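Local coordinates for protein ribosome biogenesis GTPase A (PDB 3CNN) that binds GTP, has probable GTPase activity and is probably required for a late step in assembly of the 50S ribosomal subunit, at residues V26-A31 with T110-I115; I51-V56 with K66-F71; K55-D60 with T80-E85. All coordinates share one frame; numbering follows the deposited sequence.

Interaction 1 (V26-A31 with T110-I115); sequences VEVRDA and TGKSTI. With GTP (guanosine-5'-triphosphate), chain B.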
loop_
_atom_site.group_PDB
_atom_site.type_symbol
_atom_site.label_atom_id
_atom_site.label_comp_id
_atom_site.label_asym_id
_atom_site.label_seq_id
_atom_site.Cartn_x
_atom_site.Cartn_y
_atom_site.Cartn_z
ATOM N N VAL A 26 -10.460 -8.920 3.601
ATOM C CA VAL A 26 -9.706 -8.437 2.441
ATOM C C VAL A 26 -8.500 -7.580 2.885
ATOM O O VAL A 26 -8.642 -6.496 3.463
ATOM C CB VAL A 26 -10.610 -7.705 1.421
ATOM C CG1 VAL A 26 -9.817 -7.280 0.218
ATOM C CG2 VAL A 26 -11.744 -8.633 0.972
ATOM N N GLU A 27 -7.315 -8.122 2.638
ATOM C CA GLU A 27 -6.050 -7.480 3.011
ATOM C C GLU A 27 -5.574 -6.672 1.811
ATOM O O GLU A 27 -5.087 -7.226 0.834
ATOM C CB GLU A 27 -5.028 -8.553 3.409
ATOM C CG GLU A 27 -3.768 -8.028 4.083
ATOM C CD GLU A 27 -2.750 -9.134 4.340
ATOM O OE1 GLU A 27 -1.799 -8.899 5.097
ATOM O OE2 GLU A 27 -2.878 -10.237 3.781
ATOM N N VAL A 28 -5.768 -5.358 1.886
ATOM C CA VAL A 28 -5.392 -4.444 0.829
ATOM C C VAL A 28 -3.901 -4.056 0.938
ATOM O O VAL A 28 -3.485 -3.312 1.861
ATOM C CB VAL A 28 -6.257 -3.182 0.876
ATOM C CG1 VAL A 28 -5.886 -2.233 -0.266
ATOM C CG2 VAL A 28 -7.761 -3.546 0.869
ATOM N N ARG A 29 -3.114 -4.563 -0.014
ATOM C CA ARG A 29 -1.673 -4.338 -0.048
ATOM C C ARG A 29 -1.355 -3.448 -1.222
ATOM O O ARG A 29 -2.219 -3.238 -2.086
ATOM C CB ARG A 29 -0.908 -5.657 -0.174
ATOM C CG ARG A 29 -1.260 -6.671 0.865
ATOM C CD ARG A 29 -0.264 -7.768 0.878
ATOM N NE ARG A 29 -0.662 -8.787 1.828
ATOM C CZ ARG A 29 0.033 -9.883 2.113
ATOM N NH1 ARG A 29 1.200 -10.099 1.537
ATOM N NH2 ARG A 29 -0.443 -10.764 3.003
ATOM N N ASP A 30 -0.126 -2.922 -1.254
ATOM C CA ASP A 30 0.357 -2.166 -2.394
ATOM C C ASP A 30 1.123 -3.194 -3.221
ATOM O O ASP A 30 1.960 -3.911 -2.679
ATOM C CB ASP A 30 1.226 -0.983 -1.927
ATOM C CG ASP A 30 1.479 0.052 -3.030
ATOM O OD1 ASP A 30 1.858 -0.330 -4.141
ATOM O OD2 ASP A 30 1.314 1.270 -2.797
ATOM N N ALA A 31 0.790 -3.324 -4.507
ATOM C CA ALA A 31 1.459 -4.313 -5.395
ATOM C C ALA A 31 2.951 -4.048 -5.552
ATOM O O ALA A 31 3.724 -4.963 -5.870
ATOM C CB ALA A 31 0.780 -4.371 -6.789
ATOM N N THR A 110 -2.912 2.245 1.691
ATOM C CA THR A 110 -2.942 1.232 0.616
ATOM C C THR A 110 -4.173 1.289 -0.306
ATOM O O THR A 110 -4.239 0.586 -1.341
ATOM C CB THR A 110 -2.713 -0.170 1.168
ATOM O OG1 THR A 110 -3.785 -0.504 2.072
ATOM C CG2 THR A 110 -1.371 -0.218 1.918
ATOM N N GLY A 111 -5.128 2.148 0.053
ATOM C CA GLY A 111 -6.291 2.408 -0.798
ATOM C C GLY A 111 -7.580 1.793 -0.278
ATOM O O GLY A 111 -8.472 1.463 -1.064
ATOM N N LYS A 112 -7.679 1.650 1.044
ATOM C CA LYS A 112 -8.791 0.946 1.691
ATOM C C LYS A 112 -10.128 1.681 1.598
ATOM O O LYS A 112 -11.157 1.053 1.360
ATOM C CB LYS A 112 -8.467 0.670 3.153
ATOM C CG LYS A 112 -7.278 -0.238 3.355
ATOM C CD LYS A 112 -6.957 -0.397 4.855
ATOM C CE LYS A 112 -6.580 0.908 5.538
ATOM N NZ LYS A 112 -5.312 1.442 5.003
ATOM N N SER A 113 -10.098 3.002 1.794
ATOM C CA SER A 113 -11.281 3.859 1.652
ATOM C C SER A 113 -11.769 3.903 0.213
ATOM O O SER A 113 -12.965 3.789 -0.043
ATOM C CB SER A 113 -10.969 5.273 2.121
ATOM O OG SER A 113 -10.552 5.226 3.467
ATOM N N THR A 114 -10.839 4.076 -0.720
ATOM C CA THR A 114 -11.148 4.078 -2.151
ATOM C C THR A 114 -11.908 2.813 -2.542
ATOM O O THR A 114 -12.913 2.885 -3.253
ATOM C CB THR A 114 -9.864 4.214 -2.989
ATOM O OG1 THR A 114 -9.188 5.411 -2.603
ATOM C CG2 THR A 114 -10.169 4.271 -4.499
ATOM N N ILE A 115 -11.441 1.664 -2.058
ATOM C CA ILE A 115 -12.084 0.392 -2.360
ATOM C C ILE A 115 -13.480 0.268 -1.734
ATOM O O ILE A 115 -14.417 -0.147 -2.407
ATOM C CB ILE A 115 -11.167 -0.804 -2.039
ATOM C CG1 ILE A 115 -10.076 -0.904 -3.122
ATOM C CG2 ILE A 115 -11.972 -2.093 -1.949
ATOM C CD1 ILE A 115 -8.842 -1.683 -2.721
HETATM P PG GTP B . -5.570 5.500 5.211
HETATM O O1G GTP B . -5.508 4.161 5.949
HETATM O O2G GTP B . -4.354 6.333 5.592
HETATM O O3G GTP B . -6.801 6.314 5.587
HETATM O O3B GTP B . -5.586 5.337 3.599
HETATM P PB GTP B . -6.501 4.277 2.799
HETATM O O1B GTP B . -5.960 2.881 3.011
HETATM O O2B GTP B . -7.951 4.384 3.202
HETATM O O3A GTP B . -6.196 4.692 1.299
HETATM P PA GTP B . -6.898 5.777 0.378
HETATM O O1A GTP B . -7.988 5.101 -0.414
HETATM O O2A GTP B . -7.328 7.038 1.071
HETATM O "O5'" GTP B . -5.697 6.046 -0.660
HETATM C "C5'" GTP B . -4.598 6.878 -0.357
HETATM C "C4'" GTP B . -4.145 7.504 -1.666
HETATM O "O4'" GTP B . -3.946 6.489 -2.627
HETATM C "C3'" GTP B . -5.192 8.426 -2.242
HETATM O "O3'" GTP B . -4.537 9.573 -2.744
HETATM C "C2'" GTP B . -5.816 7.633 -3.367
HETATM O "O2'" GTP B . -6.234 8.502 -4.387
HETATM C "C1'" GTP B . -4.673 6.742 -3.811
HETATM N N9 GTP B . -5.061 5.445 -4.421
HETATM C C8 GTP B . -5.928 4.494 -3.913
HETATM N N7 GTP B . -5.974 3.464 -4.781
HETATM C C5 GTP B . -5.169 3.740 -5.843
HETATM C C6 GTP B . -4.851 3.032 -6.999
HETATM O O6 GTP B . -5.358 1.927 -7.217
HETATM N N1 GTP B . -3.962 3.577 -7.916
HETATM C C2 GTP B . -3.402 4.822 -7.674
HETATM N N2 GTP B . -2.555 5.354 -8.544
HETATM N N3 GTP B . -3.720 5.511 -6.517
HETATM C C4 GTP B . -4.587 4.982 -5.620
#

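Interaction 2 (I51-V56 with K66-F71); sequences ILLNKV and KWVEFF. With GTP (guanosine-5'-triphosphate), chain B.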
loop_
_atom_site.group_PDB
_atom_site.type_symbol
_atom_site.label_atom_id
_atom_site.label_comp_id
_atom_site.label_asym_id
_atom_site.label_seq_id
_atom_site.Cartn_x
_atom_site.Cartn_y
_atom_site.Cartn_z
ATOM N N ILE A 51 -5.888 -11.805 -0.437
ATOM C CA ILE A 51 -4.829 -10.806 -0.634
ATOM C C ILE A 51 -5.135 -9.988 -1.873
ATOM O O ILE A 51 -5.178 -10.508 -2.991
ATOM C CB ILE A 51 -3.389 -11.396 -0.689
ATOM C CG1 ILE A 51 -3.000 -11.979 0.684
ATOM C CG2 ILE A 51 -2.376 -10.301 -1.101
ATOM C CD1 ILE A 51 -1.909 -13.025 0.645
ATOM N N LEU A 52 -5.374 -8.704 -1.657
ATOM C CA LEU A 52 -5.669 -7.808 -2.738
ATOM C C LEU A 52 -4.423 -6.956 -3.006
ATOM O O LEU A 52 -3.974 -6.216 -2.121
ATOM C CB LEU A 52 -6.896 -6.963 -2.374
ATOM C CG LEU A 52 -7.540 -6.086 -3.450
ATOM C CD1 LEU A 52 -8.877 -5.533 -2.973
ATOM C CD2 LEU A 52 -6.617 -4.935 -3.848
ATOM N N LEU A 53 -3.843 -7.111 -4.203
ATOM C CA LEU A 53 -2.692 -6.313 -4.633
ATOM C C LEU A 53 -3.155 -5.069 -5.361
ATOM O O LEU A 53 -3.450 -5.098 -6.558
ATOM C CB LEU A 53 -1.717 -7.115 -5.485
ATOM C CG LEU A 53 -1.118 -8.351 -4.819
ATOM C CD1 LEU A 53 -0.235 -9.065 -5.797
ATOM C CD2 LEU A 53 -0.340 -7.996 -3.535
ATOM N N ASN A 54 -3.208 -3.969 -4.617
ATOM C CA ASN A 54 -3.769 -2.731 -5.115
ATOM C C ASN A 54 -2.739 -1.868 -5.870
ATOM O O ASN A 54 -1.539 -2.099 -5.772
ATOM C CB ASN A 54 -4.391 -1.961 -3.943
ATOM C CG ASN A 54 -5.458 -1.013 -4.380
ATOM O OD1 ASN A 54 -6.123 -1.251 -5.365
ATOM N ND2 ASN A 54 -5.639 0.062 -3.643
ATOM N N LYS A 55 -3.242 -0.904 -6.640
ATOM C CA LYS A 55 -2.446 0.119 -7.316
ATOM C C LYS A 55 -1.548 -0.460 -8.409
ATOM O O LYS A 55 -0.399 -0.023 -8.555
ATOM C CB LYS A 55 -1.602 0.922 -6.309
ATOM C CG LYS A 55 -2.385 1.614 -5.208
ATOM C CD LYS A 55 -1.480 2.557 -4.413
ATOM C CE LYS A 55 -2.246 3.350 -3.374
ATOM N NZ LYS A 55 -1.356 4.079 -2.418
ATOM N N VAL A 56 -2.052 -1.448 -9.162
ATOM C CA VAL A 56 -1.217 -2.121 -10.170
ATOM C C VAL A 56 -0.944 -1.164 -11.324
ATOM O O VAL A 56 -0.036 -1.396 -12.144
ATOM C CB VAL A 56 -1.806 -3.476 -10.692
ATOM C CG1 VAL A 56 -1.942 -4.481 -9.559
ATOM C CG2 VAL A 56 -3.128 -3.280 -11.437
ATOM N N LYS A 66 4.774 -11.558 -11.095
ATOM C CA LYS A 66 5.620 -12.464 -10.353
ATOM C C LYS A 66 5.161 -12.623 -8.916
ATOM O O LYS A 66 5.294 -13.711 -8.356
ATOM C CB LYS A 66 7.100 -12.078 -10.467
ATOM C CG LYS A 66 7.801 -12.724 -11.693
ATOM C CD LYS A 66 7.254 -12.194 -13.042
ATOM C CE LYS A 66 7.098 -13.287 -14.098
ATOM N NZ LYS A 66 5.952 -14.212 -13.817
ATOM N N TRP A 67 4.603 -11.555 -8.332
ATOM C CA TRP A 67 3.971 -11.646 -7.008
ATOM C C TRP A 67 2.701 -12.502 -7.023
ATOM O O TRP A 67 2.450 -13.258 -6.085
ATOM C CB TRP A 67 3.678 -10.263 -6.410
ATOM C CG TRP A 67 4.888 -9.583 -5.883
ATOM C CD1 TRP A 67 5.534 -8.518 -6.440
ATOM C CD2 TRP A 67 5.631 -9.935 -4.709
ATOM N NE1 TRP A 67 6.620 -8.171 -5.680
ATOM C CE2 TRP A 67 6.708 -9.027 -4.612
ATOM C CE3 TRP A 67 5.493 -10.933 -3.728
ATOM C CZ2 TRP A 67 7.634 -9.076 -3.575
ATOM C CZ3 TRP A 67 6.414 -10.987 -2.702
ATOM C CH2 TRP A 67 7.476 -10.059 -2.635
ATOM N N VAL A 68 1.916 -12.392 -8.091
ATOM C CA VAL A 68 0.727 -13.231 -8.256
ATOM C C VAL A 68 1.114 -14.715 -8.222
ATOM O O VAL A 68 0.543 -15.477 -7.440
ATOM C CB VAL A 68 -0.082 -12.869 -9.518
ATOM C CG1 VAL A 68 -1.197 -13.869 -9.762
ATOM C CG2 VAL A 68 -0.688 -11.474 -9.385
ATOM N N GLU A 69 2.106 -15.097 -9.030
ATOM C CA GLU A 69 2.563 -16.484 -9.126
ATOM C C GLU A 69 3.049 -16.975 -7.778
ATOM O O GLU A 69 2.749 -18.099 -7.374
ATOM C CB GLU A 69 3.703 -16.627 -10.146
ATOM C CG GLU A 69 3.434 -16.039 -11.523
ATOM C CD GLU A 69 3.047 -17.081 -12.552
ATOM O OE1 GLU A 69 3.877 -17.997 -12.815
ATOM O OE2 GLU A 69 1.921 -16.972 -13.106
ATOM N N PHE A 70 3.795 -16.109 -7.089
ATOM C CA PHE A 70 4.363 -16.406 -5.784
ATOM C C PHE A 70 3.287 -16.729 -4.741
ATOM O O PHE A 70 3.400 -17.738 -4.045
ATOM C CB PHE A 70 5.270 -15.255 -5.318
ATOM C CG PHE A 70 5.741 -15.388 -3.892
ATOM C CD1 PHE A 70 6.904 -16.083 -3.591
ATOM C CD2 PHE A 70 5.020 -14.819 -2.848
ATOM C CE1 PHE A 70 7.341 -16.206 -2.271
ATOM C CE2 PHE A 70 5.450 -14.948 -1.532
ATOM C CZ PHE A 70 6.607 -15.643 -1.245
ATOM N N PHE A 71 2.263 -15.877 -4.626
ATOM C CA PHE A 71 1.187 -16.089 -3.645
ATOM C C PHE A 71 0.322 -17.286 -4.000
ATOM O O PHE A 71 -0.095 -18.022 -3.111
ATOM C CB PHE A 71 0.316 -14.836 -3.451
ATOM C CG PHE A 71 1.035 -13.701 -2.766
ATOM C CD1 PHE A 71 1.511 -13.842 -1.465
ATOM C CD2 PHE A 71 1.251 -12.497 -3.427
ATOM C CE1 PHE A 71 2.183 -12.790 -0.834
ATOM C CE2 PHE A 71 1.923 -11.450 -2.804
ATOM C CZ PHE A 71 2.380 -11.601 -1.507
HETATM P PG GTP B . -5.570 5.500 5.211
HETATM O O1G GTP B . -5.508 4.161 5.949
HETATM O O2G GTP B . -4.354 6.333 5.592
HETATM O O3G GTP B . -6.801 6.314 5.587
HETATM O O3B GTP B . -5.586 5.337 3.599
HETATM P PB GTP B . -6.501 4.277 2.799
HETATM O O1B GTP B . -5.960 2.881 3.011
HETATM O O2B GTP B . -7.951 4.384 3.202
HETATM O O3A GTP B . -6.196 4.692 1.299
HETATM P PA GTP B . -6.898 5.777 0.378
HETATM O O1A GTP B . -7.988 5.101 -0.414
HETATM O O2A GTP B . -7.328 7.038 1.071
HETATM O "O5'" GTP B . -5.697 6.046 -0.660
HETATM C "C5'" GTP B . -4.598 6.878 -0.357
HETATM C "C4'" GTP B . -4.145 7.504 -1.666
HETATM O "O4'" GTP B . -3.946 6.489 -2.627
HETATM C "C3'" GTP B . -5.192 8.426 -2.242
HETATM O "O3'" GTP B . -4.537 9.573 -2.744
HETATM C "C2'" GTP B . -5.816 7.633 -3.367
HETATM O "O2'" GTP B . -6.234 8.502 -4.387
HETATM C "C1'" GTP B . -4.673 6.742 -3.811
HETATM N N9 GTP B . -5.061 5.445 -4.421
HETATM C C8 GTP B . -5.928 4.494 -3.913
HETATM N N7 GTP B . -5.974 3.464 -4.781
HETATM C C5 GTP B . -5.169 3.740 -5.843
HETATM C C6 GTP B . -4.851 3.032 -6.999
HETATM O O6 GTP B . -5.358 1.927 -7.217
HETATM N N1 GTP B . -3.962 3.577 -7.916
HETATM C C2 GTP B . -3.402 4.822 -7.674
HETATM N N2 GTP B . -2.555 5.354 -8.544
HETATM N N3 GTP B . -3.720 5.511 -6.517
HETATM C C4 GTP B . -4.587 4.982 -5.620
#

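Interaction 3 (K55-D60 with T80-E85); sequences KVDIAD and TTHKGE. With GTP (guanosine-5'-triphosphate), chain B.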
loop_
_atom_site.group_PDB
_atom_site.type_symbol
_atom_site.label_atom_id
_atom_site.label_comp_id
_atom_site.label_asym_id
_atom_site.label_seq_id
_atom_site.Cartn_x
_atom_site.Cartn_y
_atom_site.Cartn_z
ATOM N N LYS A 55 -3.242 -0.904 -6.640
ATOM C CA LYS A 55 -2.446 0.119 -7.316
ATOM C C LYS A 55 -1.548 -0.460 -8.409
ATOM O O LYS A 55 -0.399 -0.023 -8.555
ATOM C CB LYS A 55 -1.602 0.922 -6.309
ATOM C CG LYS A 55 -2.385 1.614 -5.208
ATOM C CD LYS A 55 -1.480 2.557 -4.413
ATOM C CE LYS A 55 -2.246 3.350 -3.374
ATOM N NZ LYS A 55 -1.356 4.079 -2.418
ATOM N N VAL A 56 -2.052 -1.448 -9.162
ATOM C CA VAL A 56 -1.217 -2.121 -10.170
ATOM C C VAL A 56 -0.944 -1.164 -11.324
ATOM O O VAL A 56 -0.036 -1.396 -12.144
ATOM C CB VAL A 56 -1.806 -3.476 -10.692
ATOM C CG1 VAL A 56 -1.942 -4.481 -9.559
ATOM C CG2 VAL A 56 -3.128 -3.280 -11.437
ATOM N N ASP A 57 -1.714 -0.070 -11.344
ATOM C CA ASP A 57 -1.616 0.939 -12.386
ATOM C C ASP A 57 -0.303 1.724 -12.303
ATOM O O ASP A 57 0.200 2.217 -13.318
ATOM C CB ASP A 57 -2.837 1.879 -12.361
ATOM C CG ASP A 57 -3.017 2.582 -11.030
ATOM O OD1 ASP A 57 -2.886 1.905 -9.998
ATOM O OD2 ASP A 57 -3.284 3.811 -11.009
ATOM N N ILE A 58 0.252 1.820 -11.093
ATOM C CA ILE A 58 1.511 2.531 -10.872
ATOM C C ILE A 58 2.648 1.585 -10.468
ATOM O O ILE A 58 3.697 2.031 -9.999
ATOM C CB ILE A 58 1.344 3.699 -9.861
ATOM C CG1 ILE A 58 0.843 3.184 -8.495
ATOM C CG2 ILE A 58 0.423 4.780 -10.450
ATOM C CD1 ILE A 58 0.826 4.217 -7.414
ATOM N N ALA A 59 2.432 0.285 -10.674
ATOM C CA ALA A 59 3.412 -0.752 -10.331
ATOM C C ALA A 59 4.045 -1.388 -11.558
ATOM O O ALA A 59 3.419 -1.475 -12.614
ATOM C CB ALA A 59 2.769 -1.835 -9.466
ATOM N N ASP A 60 5.283 -1.851 -11.418
ATOM C CA ASP A 60 5.924 -2.607 -12.489
ATOM C C ASP A 60 5.181 -3.918 -12.794
ATOM O O ASP A 60 5.230 -4.877 -12.011
ATOM C CB ASP A 60 7.384 -2.916 -12.166
ATOM C CG ASP A 60 8.027 -3.759 -13.243
ATOM O OD1 ASP A 60 8.293 -4.956 -12.997
ATOM O OD2 ASP A 60 8.203 -3.244 -14.366
ATOM N N THR A 80 -5.534 -8.829 -8.073
ATOM C CA THR A 80 -4.931 -7.524 -8.349
ATOM C C THR A 80 -5.989 -6.557 -8.883
ATOM O O THR A 80 -6.914 -6.977 -9.586
ATOM C CB THR A 80 -3.776 -7.601 -9.395
ATOM O OG1 THR A 80 -4.313 -7.817 -10.703
ATOM C CG2 THR A 80 -2.749 -8.708 -9.061
ATOM N N THR A 81 -5.853 -5.270 -8.561
ATOM C CA THR A 81 -6.808 -4.251 -9.011
ATOM C C THR A 81 -6.229 -2.856 -8.832
ATOM O O THR A 81 -5.098 -2.714 -8.405
ATOM C CB THR A 81 -8.162 -4.380 -8.264
ATOM O OG1 THR A 81 -9.126 -3.459 -8.799
ATOM C CG2 THR A 81 -7.985 -4.145 -6.767
ATOM N N HIS A 82 -7.016 -1.836 -9.172
ATOM C CA HIS A 82 -6.657 -0.431 -8.986
ATOM C C HIS A 82 -7.921 0.444 -9.054
ATOM O O HIS A 82 -8.948 -0.004 -9.529
ATOM C CB HIS A 82 -5.619 0.011 -10.031
ATOM C CG HIS A 82 -6.119 -0.027 -11.444
ATOM N ND1 HIS A 82 -6.588 1.093 -12.100
ATOM C CD2 HIS A 82 -6.220 -1.049 -12.328
ATOM C CE1 HIS A 82 -6.967 0.757 -13.321
ATOM N NE2 HIS A 82 -6.752 -0.534 -13.484
ATOM N N LYS A 83 -7.829 1.669 -8.545
ATOM C CA LYS A 83 -8.861 2.716 -8.651
ATOM C C LYS A 83 -9.748 2.633 -9.900
ATOM O O LYS A 83 -10.970 2.545 -9.793
ATOM C CB LYS A 83 -8.188 4.092 -8.676
ATOM C CG LYS A 83 -8.177 4.836 -7.380
ATOM C CD LYS A 83 -8.180 6.350 -7.596
ATOM C CE LYS A 83 -6.859 6.906 -8.152
ATOM N NZ LYS A 83 -6.682 6.781 -9.646
ATOM N N GLY A 84 -9.115 2.671 -11.076
ATOM C CA GLY A 84 -9.827 2.758 -12.350
ATOM C C GLY A 84 -10.626 1.532 -12.765
ATOM O O GLY A 84 -11.451 1.599 -13.675
ATOM N N GLU A 85 -10.374 0.410 -12.104
ATOM C CA GLU A 85 -11.055 -0.835 -12.399
ATOM C C GLU A 85 -12.541 -0.701 -12.071
ATOM O O GLU A 85 -12.892 -0.204 -10.996
ATOM C CB GLU A 85 -10.409 -1.951 -11.601
ATOM C CG GLU A 85 -10.897 -3.313 -11.898
ATOM C CD GLU A 85 -9.766 -4.296 -12.009
ATOM O OE1 GLU A 85 -8.909 -4.092 -12.891
ATOM O OE2 GLU A 85 -9.732 -5.269 -11.225
HETATM P PG GTP B . -5.570 5.500 5.211
HETATM O O1G GTP B . -5.508 4.161 5.949
HETATM O O2G GTP B . -4.354 6.333 5.592
HETATM O O3G GTP B . -6.801 6.314 5.587
HETATM O O3B GTP B . -5.586 5.337 3.599
HETATM P PB GTP B . -6.501 4.277 2.799
HETATM O O1B GTP B . -5.960 2.881 3.011
HETATM O O2B GTP B . -7.951 4.384 3.202
HETATM O O3A GTP B . -6.196 4.692 1.299
HETATM P PA GTP B . -6.898 5.777 0.378
HETATM O O1A GTP B . -7.988 5.101 -0.414
HETATM O O2A GTP B . -7.328 7.038 1.071
HETATM O "O5'" GTP B . -5.697 6.046 -0.660
HETATM C "C5'" GTP B . -4.598 6.878 -0.357
HETATM C "C4'" GTP B . -4.145 7.504 -1.666
HETATM O "O4'" GTP B . -3.946 6.489 -2.627
HETATM C "C3'" GTP B . -5.192 8.426 -2.242
HETATM O "O3'" GTP B . -4.537 9.573 -2.744
HETATM C "C2'" GTP B . -5.816 7.633 -3.367
HETATM O "O2'" GTP B . -6.234 8.502 -4.387
HETATM C "C1'" GTP B . -4.673 6.742 -3.811
HETATM N N9 GTP B . -5.061 5.445 -4.421
HETATM C C8 GTP B . -5.928 4.494 -3.913
HETATM N N7 GTP B . -5.974 3.464 -4.781
HETATM C C5 GTP B . -5.169 3.740 -5.843
HETATM C C6 GTP B . -4.851 3.032 -6.999
HETATM O O6 GTP B . -5.358 1.927 -7.217
HETATM N N1 GTP B . -3.962 3.577 -7.916
HETATM C C2 GTP B . -3.402 4.822 -7.674
HETATM N N2 GTP B . -2.555 5.354 -8.544
HETATM N N3 GTP B . -3.720 5.511 -6.517
HETATM C C4 GTP B . -4.587 4.982 -5.620
HETATM O O HOH W 1 -6.000 3.665 -11.482
#

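Interaction 1 (V26-A31 with T110-I115)
Val28 meets Thr110 through both backbone and side chain. Thr110 OG1 donates to Val28 O at 2.8 Å, coming from above the carbonyl plane by 50°. Its torsion makes this possible: OG1 stands between the backbone N and the carbonyl carbon (chi1 63°), which turns it to the strand. The isopropyl group of Val28 is wedged under the phosphate loop: CG1 lies 3.4 Å from Thr110 O and meets Ile115 CD1 tip to tip at 3.9 Å.

Lys112 can be followed outward. Its CB lies 3.3 Å from GTP O1B; CG packs 4.0 Å from Val28 CB, the two side chains crossing obliquely; CD runs on past O1B, and the bends at chi3 and chi4 bring CE against both O1B and O1G of GTP. NZ therefore binds both O1B and O1G, the latter at 2.9 Å, which would help offset charge on two phosphate groups; a further bond to Val107 O also fixes NZ. Lys112 N adds a nearly straight bond to O1B (2.9 Å, 166°). Ser113 and Thr114 each present backbone N and hydroxyl to O2B and O1A respectively. Gly111, at the helix N-cap, gives its N to O1B; a CB there would be crowded by GTP N7 and jammed against Thr110 O.

This is a P-loop, with helix-end amides wrapping the phosphates. Strand 24-30 runs in the parallel part of the sheet between strands 48-54 and 101-106, Ile104 of the latter touching both Val28 and Lys112, while helix 112-120 packs on the face that Val28 presents.

Interaction 2 (I51-V56 with K66-F71)
Leu53 reaches from its strand into the angle between Trp67, Val68 and Phe71. Its CG is anti to the carbonyl carbon (chi1 -59°), and the two methyls split: CD1 lies 4.1 Å from Trp67 CB, the side chains crossing at about a right angle, and 4.3 Å from Val68 CG2, whereas CD2 comes obliquely to Phe71 CE2 at 4.2 Å. Ile51 CD1 also comes obliquely to this ring, 4.1 Å from Phe71 CD1, the Ile51 chain about perpendicular to that of Phe71. The indole itself leads away, NE1 bonding Glu246 O. No hydrogen bond joins strand and helix, so the contact is purely apolar.

Beyond the strand end, Lys55 lays its extended chain over one guanine face, CG 3.4 Å from GTP C6, and NZ bonds Asn109 O. With a serine in place of Lys55, this arm would be gone, and the base would probably lose its cover on that face while Asn109 O lost its partner.

Strand 51-54 and helix 66-71 run antiparallel (174°, axes 10.7 Å apart), as expected within a beta-alpha-beta unit: helix 61-73 covers strand 48-54 and returns to strand 78-80, whose Val78 touches Phe71.

Interaction 3 (K55-D60 with T80-E85)
A water bridges His82 ND1 (2.7 Å) and, more weakly, Asp57 OD2 (2.8 Å), to which it donates. Asp57 also meets the imidazole directly. Its CB sits over one face in a CH-pi contact, 4.1 Å from the ring centroid and 26° off the normal, and the carboxylate is tilted only 21° from the ring plane. Asp57 CG stands between its backbone N and carbonyl carbon (chi1 58°), a turn that brings the carboxylate round to the guanine edge. There OD1 accepts a bond from GTP N1 at 2.9 Å and OD2 one from GTP N2 at 3.0 Å, a two-pronged grip on the base.

Val56 fills the other half of the contact. Its CG1 meets Thr80 CB at 3.6 Å, the two side chains crossing at about a right angle, while CG2 approaches His82 CD2 obliquely. Thr81 O faces this corner too, weakly bonded by Val56 N at 3.4 Å along an almost straight line.

From the second segment, Lys83 N donates to GTP O6 at 2.8 Å, and the Lys83 side chain passes along the base on the face opposite Lys55. The type I turn from His82 to Glu85 presents that amide, and Lys118 NZ, from helix 112-120, bonds the carbonyl oxygens of His82, Lys83 and Glu85.

Asn54-Lys55-Val56-Asp57 is the NKxD (G4) motif of GTPases, and the loop of Lys83 probably corresponds to G5, whose backbone amide likewise meets O6 in relatives. Together they read the base: the carboxylate needs donors at N1 and N2, the amide an acceptor at O6. Adenine, with an unprotonated N1 and an amino group in place of O6, would match neither, which is consistent with selection of guanine nucleotides.

Overall arrangement
Interactions 1 and 2 are buried and use opposite faces of the same sheet: neighbouring parallel strands 24-30 and 48-54 carry helix 112-120 on one side and helix 61-73 on the other. Interaction 3 is only partly buried, joining the loops that follow strands 48-54 and 78-80, and shares Lys55 and Val56 with interaction 2. Chemistry follows place: apolar between strand and helix in interaction 2, mixed in interaction 1 where packing underlies phosphate binding, and in interaction 3 direct polar bonds to the base, beside a small apolar and CH-pi contact and a water bridge. Asn54 ND2 to Thr110 O ties interactions 1 and 2, and Thr114 packs on Lys83, so phosphate and base ends form one continuous GTP site.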